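Side-chain contacts in coelenterazine-binding protein with bound coelenterazine (Renilla muelleri, PDB 2HPS), which binds the luciferin coelenterazine and probably makes it available for reaction with luciferase and oxygen only when calcium is bound: residues 17-22 with 165-170; 147-152 with 174-179. All blocks are in the same frame, centred on the assembly; numbering follows the deposited sequence. Where two conformers were deposited one is given.

Contact 1 of 2, residues 17-22 with 165-170; sequences KTRMQR and NDFLFG. With CTZ (c2-hydroxy-coelenterazine), chain B.
With chi1 at 175° and the chain extended from CG to NE, Arg19 leaves its helix toward residues 165-170, and Phe167, whose CG also stands anti to its backbone N (chi1 -174°), reaches back to meet it. The ring receives Arg19 at its edge: CB of Arg19 lies 4.1 Å from Phe167 CZ, near the ring plane, so the aliphatic base of the arginine abuts the rim. Leu168 contributes its CD2 methyl, 3.9 Å from Arg19 NH1, in an oblique van der Waals approach. The backbones stay well apart, 9.8 Å between the CA atoms of Arg19 and Phe167, and the long side chains span the distance.

The polar end of Arg19 serves the ligand. NE donates to the hydroxyl oxygen O17 of c2-hydroxy-coelenterazine over 2.7 Å with an N-H...O angle of 163°, while NH2 adds a weak second bond to the same O17 at 3.2 Å. Tyr36 OH bonds both to Arg19 NH2 and to the ligand, which ties the guanidinium further into this polar cluster. Three residues on, the folded chain of Arg22 brings its NE to O18 of the coelenterazine in a nearly straight bond of 2.9 Å; O18 lies at the guanidinium edge, in plane, and C20 of the ligand lies over one face. A salt bridge from Arg22 NH2 to Asp134 gives this arginine a second partner.

The contact thus joins helix 6-21 of the first EF-hand to the end of helix 157-169 of the fourth, beside the ligand pocket. Tyr181 stacks on the Phe167 ring, and helices 51-68 and 78-91 pack against Arg19 through Val64, Leu68 and Leu89.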
loop_
_atom_site.group_PDB
_atom_site.type_symbol
_atom_site.label_atom_id
_atom_site.label_comp_id
_atom_site.label_asym_id
_atom_site.label_seq_id
_atom_site.Cartn_x
_atom_site.Cartn_y
_atom_site.Cartn_z
ATOM N N LYS A 17 10.715 -1.342 -2.162
ATOM C CA LYS A 17 10.825 -2.131 -3.388
ATOM C C LYS A 17 9.732 -3.220 -3.481
ATOM O O LYS A 17 9.224 -3.537 -4.563
ATOM C CB LYS A 17 12.233 -2.750 -3.514
ATOM C CG LYS A 17 12.488 -3.345 -4.909
ATOM C CD LYS A 17 13.880 -3.986 -5.086
ATOM C CE LYS A 17 13.927 -4.741 -6.424
ATOM N NZ LYS A 17 15.250 -5.424 -6.600
ATOM N N THR A 18 9.364 -3.783 -2.337
ATOM C CA THR A 18 8.314 -4.799 -2.284
ATOM C C THR A 18 6.983 -4.155 -2.707
ATOM O O THR A 18 6.239 -4.701 -3.530
ATOM C CB THR A 18 8.263 -5.389 -0.871
ATOM O OG1 THR A 18 9.560 -5.951 -0.572
ATOM C CG2 THR A 18 7.214 -6.491 -0.775
ATOM N N ARG A 19 6.749 -2.958 -2.193
ATOM C CA ARG A 19 5.554 -2.175 -2.531
ATOM C C ARG A 19 5.557 -1.833 -4.026
ATOM O O ARG A 19 4.555 -1.981 -4.711
ATOM C CB ARG A 19 5.554 -0.887 -1.708
ATOM C CG ARG A 19 4.433 0.072 -2.047
ATOM C CD ARG A 19 4.597 1.347 -1.215
ATOM N NE ARG A 19 3.816 2.454 -1.783
ATOM C CZ ARG A 19 4.049 3.747 -1.546
ATOM N NH1 ARG A 19 5.032 4.136 -0.729
ATOM N NH2 ARG A 19 3.277 4.661 -2.111
HETATM N N MSE A 20 6.698 -1.393 -4.533
HETATM C CA MSE A 20 6.750 -0.953 -5.911
HETATM C C MSE A 20 6.604 -2.104 -6.883
HETATM O O MSE A 20 6.053 -1.932 -7.986
HETATM C CB MSE A 20 8.022 -0.159 -6.171
HETATM C CG MSE A 20 8.106 1.151 -5.402
HETATM SE SE MSE A 20 6.668 2.363 -5.929
HETATM C CE MSE A 20 5.354 2.150 -4.659
ATOM N N GLN A 21 7.057 -3.291 -6.472
ATOM C CA GLN A 21 6.942 -4.458 -7.323
ATOM C C GLN A 21 5.480 -4.814 -7.555
ATOM O O GLN A 21 5.154 -5.416 -8.580
ATOM C CB GLN A 21 7.722 -5.665 -6.792
ATOM C CG GLN A 21 9.194 -5.547 -7.099
ATOM C CD GLN A 21 9.921 -6.868 -7.301
ATOM O OE1 GLN A 21 9.404 -7.956 -7.030
ATOM N NE2 GLN A 21 11.138 -6.763 -7.781
ATOM N N ARG A 22 4.608 -4.418 -6.624
ATOM C CA ARG A 22 3.171 -4.613 -6.788
ATOM C C ARG A 22 2.597 -3.746 -7.901
ATOM O O ARG A 22 1.547 -4.075 -8.464
ATOM C CB ARG A 22 2.416 -4.365 -5.469
ATOM C CG ARG A 22 2.785 -5.354 -4.358
ATOM C CD ARG A 22 2.517 -6.799 -4.773
ATOM N NE ARG A 22 1.178 -6.953 -5.353
ATOM C CZ ARG A 22 0.752 -8.048 -5.982
ATOM N NH1 ARG A 22 -0.472 -8.079 -6.488
ATOM N NH2 ARG A 22 1.543 -9.113 -6.104
ATOM N N ASN A 165 1.339 2.756 9.303
ATOM C CA ASN A 165 2.423 3.593 9.817
ATOM C C ASN A 165 3.736 2.845 9.969
ATOM O O ASN A 165 4.802 3.372 9.658
ATOM C CB ASN A 165 1.999 4.245 11.132
ATOM C CG ASN A 165 1.194 5.499 10.894
ATOM O OD1 ASN A 165 1.756 6.518 10.488
ATOM N ND2 ASN A 165 -0.116 5.440 11.128
ATOM N N ASP A 166 3.661 1.613 10.458
ATOM C CA ASP A 166 4.883 0.854 10.658
ATOM C C ASP A 166 5.549 0.534 9.308
ATOM O O ASP A 166 6.769 0.677 9.155
ATOM C CB ASP A 166 4.411 -0.437 11.342
ATOM C CG ASP A 166 5.524 -1.381 11.683
ATOM O OD1 ASP A 166 6.709 -1.058 11.435
ATOM O OD2 ASP A 166 5.175 -2.457 12.222
ATOM N N PHE A 167 4.741 0.152 8.329
ATOM C CA PHE A 167 5.286 -0.118 6.996
ATOM C C PHE A 167 5.884 1.143 6.370
ATOM O O PHE A 167 7.005 1.117 5.876
ATOM C CB PHE A 167 4.225 -0.705 6.089
ATOM C CG PHE A 167 4.770 -1.127 4.745
ATOM C CD1 PHE A 167 5.409 -2.357 4.606
ATOM C CD2 PHE A 167 4.674 -0.290 3.639
ATOM C CE1 PHE A 167 5.942 -2.759 3.375
ATOM C CE2 PHE A 167 5.206 -0.686 2.390
ATOM C CZ PHE A 167 5.827 -1.923 2.256
ATOM N N LEU A 168 5.138 2.247 6.399
ATOM C CA LEU A 168 5.572 3.458 5.692
ATOM C C LEU A 168 6.734 4.205 6.348
ATOM O O LEU A 168 7.571 4.776 5.637
ATOM C CB LEU A 168 4.381 4.406 5.471
ATOM C CG LEU A 168 3.335 3.972 4.438
ATOM C CD1 LEU A 168 2.238 5.039 4.420
ATOM C CD2 LEU A 168 3.930 3.762 3.037
ATOM N N PHE A 169 6.804 4.204 7.680
ATOM C CA PHE A 169 7.780 5.017 8.399
ATOM C C PHE A 169 8.764 4.267 9.288
ATOM O O PHE A 169 9.725 4.870 9.785
ATOM C CB PHE A 169 7.065 6.089 9.247
ATOM C CG PHE A 169 6.199 6.993 8.436
ATOM C CD1 PHE A 169 6.760 7.898 7.556
ATOM C CD2 PHE A 169 4.808 6.930 8.546
ATOM C CE1 PHE A 169 5.955 8.735 6.797
ATOM C CE2 PHE A 169 4.003 7.756 7.787
ATOM C CZ PHE A 169 4.575 8.655 6.909
ATOM N N GLY A 170 8.517 2.977 9.503
ATOM C CA GLY A 170 9.349 2.171 10.392
ATOM C C GLY A 170 10.761 1.994 9.857
ATOM O O GLY A 170 10.944 1.727 8.675
HETATM N N1 CTZ B . -1.586 -3.009 -1.961
HETATM C C2 CTZ B . -1.578 -3.067 -3.320
HETATM C C3 CTZ B . -1.085 -4.420 -3.585
HETATM N N4 CTZ B . -0.848 -5.076 -2.453
HETATM C C5 CTZ B . -0.388 -6.323 -2.220
HETATM C C6 CTZ B . -0.210 -6.734 -0.897
HETATM N N7 CTZ B . -0.499 -5.913 0.135
HETATM C C8 CTZ B . -0.972 -4.663 -0.065
HETATM C C9 CTZ B . -1.143 -4.209 -1.465
HETATM C C10 CTZ B . -1.975 -1.965 -4.274
HETATM C C11 CTZ B . -1.007 -0.831 -4.050
HETATM C C12 CTZ B . -1.465 0.362 -3.494
HETATM C C13 CTZ B . -0.597 1.423 -3.261
HETATM C C14 CTZ B . 0.750 1.270 -3.603
HETATM C C15 CTZ B . 1.223 0.070 -4.155
HETATM C C16 CTZ B . 0.340 -0.989 -4.380
HETATM O O17 CTZ B . 1.601 2.302 -3.374
HETATM O O18 CTZ B . -0.887 -4.941 -4.751
HETATM C C19 CTZ B . 0.265 -8.110 -0.627
HETATM C C20 CTZ B . 1.191 -8.743 -1.460
HETATM C C21 CTZ B . 1.605 -10.044 -1.183
HETATM C C22 CTZ B . 1.082 -10.728 -0.076
HETATM C C23 CTZ B . 0.151 -10.116 0.751
HETATM C C24 CTZ B . -0.262 -8.807 0.475
HETATM O O25 CTZ B . 1.503 -12.000 0.164
HETATM C C26 CTZ B . -1.286 -3.700 1.066
HETATM C C27 CTZ B . -2.688 -3.959 1.554
HETATM C C28 CTZ B . -3.700 -3.014 1.393
HETATM C C29 CTZ B . -4.982 -3.297 1.867
HETATM C C30 CTZ B . -5.244 -4.531 2.481
HETATM C C31 CTZ B . -4.227 -5.470 2.653
HETATM C C32 CTZ B . -2.941 -5.178 2.192
#

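Contact 2 of 2, residues 147-152 with 174-179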
loop_
_atom_site.group_PDB
_atom_site.type_symbol
_atom_site.label_atom_id
_atom_site.label_comp_id
_atom_site.label_asym_id
_atom_site.label_seq_id
_atom_site.Cartn_x
_atom_site.Cartn_y
_atom_site.Cartn_z
ATOM N N LEU A 147 -2.234 -9.206 10.113
ATOM C CA LEU A 147 -2.690 -7.843 10.384
ATOM C C LEU A 147 -3.756 -7.786 11.470
ATOM O O LEU A 147 -3.951 -6.753 12.113
ATOM C CB LEU A 147 -3.207 -7.189 9.106
ATOM C CG LEU A 147 -2.189 -6.301 8.385
ATOM C CD1 LEU A 147 -0.967 -7.068 7.967
ATOM C CD2 LEU A 147 -2.843 -5.721 7.145
ATOM N N ASP A 148 -4.436 -8.913 11.653
ATOM C CA ASP A 148 -5.361 -9.143 12.766
ATOM C C ASP A 148 -4.507 -9.461 14.001
ATOM O O ASP A 148 -4.511 -10.596 14.518
ATOM C CB ASP A 148 -6.298 -10.313 12.402
ATOM C CG ASP A 148 -7.306 -10.660 13.511
ATOM O OD1 ASP A 148 -7.636 -9.797 14.356
ATOM O OD2 ASP A 148 -7.769 -11.820 13.512
ATOM N N PHE A 149 -3.756 -8.462 14.462
ATOM C CA PHE A 149 -2.740 -8.700 15.477
ATOM C C PHE A 149 -3.340 -8.902 16.867
ATOM O O PHE A 149 -2.681 -9.458 17.770
ATOM C CB PHE A 149 -1.612 -7.652 15.433
ATOM C CG PHE A 149 -2.061 -6.222 15.670
ATOM C CD1 PHE A 149 -2.329 -5.763 16.968
ATOM C CD2 PHE A 149 -2.127 -5.322 14.616
ATOM C CE1 PHE A 149 -2.706 -4.438 17.194
ATOM C CE2 PHE A 149 -2.493 -3.992 14.836
ATOM C CZ PHE A 149 -2.776 -3.551 16.123
ATOM N N ASN A 150 -4.590 -8.471 17.027
ATOM C CA ASN A 150 -5.349 -8.814 18.229
ATOM C C ASN A 150 -6.140 -10.108 18.107
ATOM O O ASN A 150 -6.784 -10.532 19.075
ATOM C CB ASN A 150 -6.231 -7.645 18.667
ATOM C CG ASN A 150 -5.410 -6.513 19.244
ATOM O OD1 ASN A 150 -4.443 -6.748 19.979
ATOM N ND2 ASN A 150 -5.757 -5.290 18.890
ATOM N N LYS A 151 -6.069 -10.739 16.933
ATOM C CA LYS A 151 -6.696 -12.051 16.679
ATOM C C LYS A 151 -8.189 -12.104 17.046
ATOM O O LYS A 151 -8.639 -12.994 17.788
ATOM C CB LYS A 151 -5.891 -13.197 17.328
ATOM C CG LYS A 151 -4.490 -13.395 16.733
ATOM C CD LYS A 151 -4.573 -13.901 15.285
ATOM C CE LYS A 151 -3.174 -14.158 14.736
ATOM N NZ LYS A 151 -2.427 -12.864 14.505
ATOM N N ASN A 152 -8.933 -11.136 16.508
ATOM C CA ASN A 152 -10.382 -11.011 16.703
ATOM C C ASN A 152 -11.181 -11.478 15.501
ATOM O O ASN A 152 -12.416 -11.421 15.510
ATOM C CB ASN A 152 -10.759 -9.558 17.012
ATOM C CG ASN A 152 -10.262 -9.111 18.375
ATOM O OD1 ASN A 152 -10.371 -9.845 19.363
ATOM N ND2 ASN A 152 -9.722 -7.907 18.435
ATOM N N THR A 174 9.550 -5.242 11.711
ATOM C CA THR A 174 8.468 -5.801 12.534
ATOM C C THR A 174 7.688 -6.842 11.750
ATOM O O THR A 174 7.724 -6.852 10.511
ATOM C CB THR A 174 7.447 -4.743 12.994
ATOM O OG1 THR A 174 6.694 -4.275 11.865
ATOM C CG2 THR A 174 8.111 -3.551 13.703
ATOM N N ALA A 175 6.959 -7.697 12.466
ATOM C CA ALA A 175 6.116 -8.702 11.808
ATOM C C ALA A 175 5.080 -8.048 10.888
ATOM O O ALA A 175 4.811 -8.547 9.796
ATOM C CB ALA A 175 5.423 -9.562 12.854
ATOM N N LEU A 176 4.506 -6.931 11.325
ATOM C CA LEU A 176 3.445 -6.280 10.551
ATOM C C LEU A 176 4.015 -5.715 9.260
ATOM O O LEU A 176 3.452 -5.923 8.170
ATOM C CB LEU A 176 2.763 -5.172 11.368
ATOM C CG LEU A 176 1.930 -5.655 12.572
ATOM C CD1 LEU A 176 1.407 -4.461 13.361
ATOM C CD2 LEU A 176 0.781 -6.553 12.100
ATOM N N ALA A 177 5.154 -5.034 9.369
ATOM C CA ALA A 177 5.761 -4.450 8.155
ATOM C C ALA A 177 6.251 -5.540 7.213
ATOM O O ALA A 177 6.206 -5.395 5.986
ATOM C CB ALA A 177 6.869 -3.498 8.528
ATOM N N ASN A 178 6.728 -6.647 7.775
ATOM C CA ASN A 178 7.152 -7.791 6.966
ATOM C C ASN A 178 6.012 -8.524 6.254
ATOM O O ASN A 178 6.270 -9.345 5.369
ATOM C CB ASN A 178 7.929 -8.799 7.828
ATOM C CG ASN A 178 9.375 -8.357 8.126
ATOM O OD1 ASN A 178 9.895 -7.362 7.574
ATOM N ND2 ASN A 178 10.046 -9.130 9.008
ATOM N N ALA A 179 4.765 -8.230 6.640
ATOM C CA ALA A 179 3.610 -8.964 6.109
ATOM C C ALA A 179 2.685 -8.137 5.212
ATOM O O ALA A 179 2.002 -8.701 4.345
ATOM C CB ALA A 179 2.804 -9.566 7.242
#
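Leu147, the last residue of helix 137-147, meets Leu176 through its backbone flank: CD2 of Leu176 lies 4.1 Å from Leu147 CA. The main chains come close here, their CA atoms 6.3 Å apart. Asp148 leaves helical geometry and starts its side chain away from residues 174-179; its carboxylate serves the loop, OD2 bonding to Gly153 N.

Phe149 carries the other half of the contact. A chi1 of 61° tucks its ring over its own main chain and presents CD2 to the helix, where the Phe149 and Leu176 side chains cross at about a right angle. CD2 of Phe149 comes 3.8 Å from Leu176 CD1, an apolar contact. Both Leu176 methyls meet this ring atom, the CD2 methyl at 4.0 Å from Phe149 CD2, so the forked leucine spans Leu147 and Phe149.

With Asn150 the chain is well into an EF-hand loop. Asp148, Asn150 and Asn152, together with Gln154 and Glu159, probably bind calcium when it is present; no metal occupies the loop here, and Asn150 ND2 bonds to Glu159 OE2. Lys151 gives both its backbone N, within a type I turn, and its NZ to the carbonyl oxygen of Asp148, from opposite faces of the carbonyl plane. Asn152 N then donates to the syn lone pair of Asp148 OD1 over 2.8 Å.

On the partner side, Thr174 N-caps the short helix 175-180: its OG1 accepts from Ala177 N at 3.0 Å and 166°. Thr163 of helix 157-169 touches both Leu147 and Leu176.

How the contacts relate
Contact 1 lies in the interior, about 7 Å from the chain centre to the contact centre, and all three of its touching residues are buried; contact 2 lies about 15 Å out and is partly buried. Both are held across their segments by van der Waals packing, which in contact 1 involves an arginine's CB and NH1 and in contact 2 sets leucine against leucine and phenylalanine. The polar chemistry differs: arginines bind the coelenterazine in contact 1, whereas in contact 2 the polar groups fold an EF-hand loop without metal and cap a helix. The two meet where helix 157-169 gives way to helix 175-180, with Phe167 CD1 packed at 3.4 Å against Ala177 O.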